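Local atomic coordinates of chaperone SycD (Yersinia enterocolitica, PDB entry 2VGX), a protein that serves as a type III secretion chaperone for translocator proteins and probably also modulates expression of the yop operon. Residues Phe91-Ala96 against Ser110-Ala115. Sequence-based numbering, arbitrary orientation.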
ATOM      1  N   PHE B  91       1.416  14.228  18.422  1.00 10.15           N
ATOM      2  CA  PHE B  91       0.178  14.650  17.762  1.00  9.38           C
ATOM      3  C   PHE B  91      -0.304  16.031  18.227  1.00 10.62           C
ATOM      4  O   PHE B  91      -0.478  16.908  17.390  1.00 10.85           O
ATOM      5  CB  PHE B  91      -0.916  13.600  17.861  1.00  6.26           C
ATOM      6  CG  PHE B  91      -0.628  12.374  17.050  1.00  9.00           C
ATOM      7  CD1 PHE B  91      -0.398  12.467  15.675  1.00  6.61           C
ATOM      8  CD2 PHE B  91      -0.573  11.128  17.664  1.00  8.97           C
ATOM      9  CE1 PHE B  91      -0.134  11.321  14.933  1.00  9.50           C
ATOM     10  CE2 PHE B  91      -0.319   9.993  16.917  1.00 10.76           C
ATOM     11  CZ  PHE B  91      -0.113  10.103  15.545  1.00  6.24           C
ATOM     12  N   PRO B  92      -0.565  16.220  19.544  1.00 10.90           N
ATOM     13  CA  PRO B  92      -0.944  17.578  19.994  1.00 10.96           C
ATOM     14  C   PRO B  92       0.144  18.646  19.745  1.00 10.58           C
ATOM     15  O   PRO B  92      -0.200  19.784  19.474  1.00 11.68           O
ATOM     16  CB  PRO B  92      -1.190  17.405  21.494  1.00 10.17           C
ATOM     17  CG  PRO B  92      -0.494  16.139  21.865  1.00 11.64           C
ATOM     18  CD  PRO B  92      -0.603  15.250  20.656  1.00  9.89           C
ATOM     19  N   PHE B  93       1.407  18.267  19.813  1.00  9.52           N
ATOM     20  CA  PHE B  93       2.516  19.212  19.560  1.00 11.40           C
ATOM     21  C   PHE B  93       2.503  19.726  18.114  1.00 12.53           C
ATOM     22  O   PHE B  93       2.465  20.956  17.869  1.00 12.37           O
ATOM     23  CB  PHE B  93       3.893  18.615  19.909  1.00 11.05           C
ATOM     24  CG  PHE B  93       5.028  19.547  19.583  1.00 14.70           C
ATOM     25  CD1 PHE B  93       5.289  20.648  20.401  1.00 14.87           C
ATOM     26  CD2 PHE B  93       5.816  19.358  18.449  1.00 15.71           C
ATOM     27  CE1 PHE B  93       6.322  21.554  20.099  1.00 16.71           C
ATOM     28  CE2 PHE B  93       6.847  20.260  18.151  1.00 17.65           C
ATOM     29  CZ  PHE B  93       7.091  21.353  18.993  1.00 15.42           C
ATOM     30  N   HIS B  94       2.516  18.807  17.147  1.00 10.85           N
ATOM     31  CA  HIS B  94       2.502  19.239  15.738  1.00 11.56           C
ATOM     32  C   HIS B  94       1.222  19.946  15.337  1.00 11.50           C
ATOM     33  O   HIS B  94       1.276  20.928  14.601  1.00 12.78           O
ATOM     34  CB  HIS B  94       2.934  18.131  14.773  1.00 11.58           C
ATOM     35  CG  HIS B  94       4.352  17.685  14.981  1.00 14.55           C
ATOM     36  ND1 HIS B  94       5.421  18.549  14.918  1.00 11.40           N
ATOM     37  CD2 HIS B  94       4.868  16.466  15.258  1.00 14.76           C
ATOM     38  CE1 HIS B  94       6.536  17.882  15.160  1.00 15.50           C
ATOM     39  NE2 HIS B  94       6.226  16.615  15.368  1.00 15.95           N
ATOM     40  N   ALA B  95       0.074  19.497  15.849  1.00  9.01           N
ATOM     41  CA  ALA B  95      -1.169  20.226  15.615  1.00  9.67           C
ATOM     42  C   ALA B  95      -1.093  21.657  16.184  1.00 11.45           C
ATOM     43  O   ALA B  95      -1.578  22.584  15.545  1.00 13.35           O
ATOM     44  CB  ALA B  95      -2.370  19.494  16.223  1.00 10.78           C
ATOM     45  N   ALA B  96      -0.534  21.816  17.387  1.00 10.99           N
ATOM     46  CA  ALA B  96      -0.344  23.164  17.965  1.00 12.02           C
ATOM     47  C   ALA B  96       0.453  24.041  16.997  1.00 12.40           C
ATOM     48  O   ALA B  96       0.130  25.205  16.800  1.00 16.20           O
ATOM     49  CB  ALA B  96       0.336  23.070  19.311  1.00 10.04           C
ATOM     50  N   SER B 110      -4.041  24.991  24.202  1.00 13.62           N
ATOM     51  CA  SER B 110      -4.621  23.725  24.738  1.00 14.46           C
ATOM     52  C   SER B 110      -3.846  22.487  24.258  1.00 11.19           C
ATOM     53  O   SER B 110      -3.617  21.568  25.034  1.00 13.01           O
ATOM     54  CB  SER B 110      -6.097  23.566  24.377  1.00 14.89           C
ATOM     55  OG  SER B 110      -6.860  24.668  24.845  1.00 19.48           O
ATOM     56  N   GLY B 111      -3.428  22.476  22.991  1.00 11.79           N
ATOM     57  CA  GLY B 111      -2.622  21.378  22.433  1.00 10.56           C
ATOM     58  C   GLY B 111      -1.273  21.235  23.131  1.00 11.34           C
ATOM     59  O   GLY B 111      -0.865  20.140  23.493  1.00  7.98           O
ATOM     60  N   LEU B 112      -0.585  22.359  23.335  1.00 10.17           N
ATOM     61  CA  LEU B 112       0.691  22.363  24.086  1.00 11.57           C
ATOM     62  C   LEU B 112       0.572  21.925  25.534  1.00  9.39           C
ATOM     63  O   LEU B 112       1.432  21.177  26.001  1.00 12.17           O
ATOM     64  CB  LEU B 112       1.378  23.746  23.996  1.00 10.79           C
ATOM     65  CG  LEU B 112       1.772  24.065  22.547  1.00 12.55           C
ATOM     66  CD1 LEU B 112       2.016  25.614  22.411  1.00 11.86           C
ATOM     67  CD2 LEU B 112       2.990  23.281  22.106  1.00 10.72           C
ATOM     68  N   PHE B 113      -0.474  22.347  26.247  1.00 10.78           N
ATOM     69  CA  PHE B 113      -0.675  21.797  27.626  1.00 13.17           C
ATOM     70  C   PHE B 113      -0.839  20.283  27.683  1.00 11.86           C
ATOM     71  O   PHE B 113      -0.370  19.639  28.605  1.00 12.60           O
ATOM     72  CB  PHE B 113      -1.863  22.457  28.347  1.00 16.14           C
ATOM     73  CG  PHE B 113      -1.568  23.862  28.817  1.00 19.31           C
ATOM     74  CD1 PHE B 113      -0.428  24.130  29.561  1.00 22.46           C
ATOM     75  CD2 PHE B 113      -2.412  24.914  28.491  1.00 22.01           C
ATOM     76  CE1 PHE B 113      -0.149  25.446  29.984  1.00 23.21           C
ATOM     77  CE2 PHE B 113      -2.134  26.220  28.920  1.00 21.60           C
ATOM     78  CZ  PHE B 113      -1.016  26.472  29.653  1.00 21.71           C
ATOM     79  N   LEU B 114      -1.531  19.723  26.704  1.00 11.92           N
ATOM     80  CA  LEU B 114      -1.670  18.268  26.620  1.00 11.73           C
ATOM     81  C   LEU B 114      -0.332  17.620  26.318  1.00 12.21           C
ATOM     82  O   LEU B 114       0.015  16.630  26.945  1.00 15.79           O
ATOM     83  CB  LEU B 114      -2.706  17.868  25.554  1.00 11.39           C
ATOM     84  CG  LEU B 114      -2.920  16.329  25.452  1.00  9.46           C
ATOM     85  CD1 LEU B 114      -3.404  15.693  26.823  1.00  9.27           C
ATOM     86  CD2 LEU B 114      -3.914  16.072  24.357  1.00  7.56           C
ATOM     87  N   ALA B 115       0.427  18.161  25.364  1.00 12.84           N
ATOM     88  CA  ALA B 115       1.770  17.628  25.092  1.00 13.43           C
ATOM     89  C   ALA B 115       2.608  17.651  26.360  1.00 15.88           C
ATOM     90  O   ALA B 115       3.288  16.679  26.660  1.00 15.38           O
ATOM     91  CB  ALA B 115       2.476  18.415  23.964  1.00 14.09           C
TER
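The Phe93 ring takes a methyl of Leu112 obliquely, CD1 lying 3.9 Å from Leu112 CD2, while its far side meets the neighbouring imidazole: Phe93 CD2 sits over one face of His94, displaced toward the rim, and His94 CE1 lies in the plane of the phenyl at its edge. With CG anti to the backbone N (chi1 177°), the phenyl lies beside its own carbonyl carbon, which brings CD1 to Leu112. Leu112 also packs on Ala96, its CG 3.7 Å from Ala96 CB, so one branched side chain spans two residues a turn apart. Pro92 points toward the other helix. Its CB rests 3.4 Å from Gly111 O, an oxygen that already accepts the helical bond from Ala115 N, and its CG lies 4.3 Å from Ala115 CB; Leu114 CD2 touches Pro92 CB at the margin. Gly111 has no CB to press on Pro92 O, so Pro92 CA and Gly111 CA come within 4.8 Å. No hydrogen bond crosses the interface, which is held by apolar packing. The short helical segments run nearly antiparallel, at 154° with axes 7.8 Å apart, a helical hairpin of the kind that builds tetratricopeptide repeats. Helix 128-138 packs against Phe93 through Leu128, Val132 and Met135 and touches Leu112 through Leu136, whereas Phe91 reaches back to helices 55-67 and 71-84, tying this hairpin into the superhelical stack.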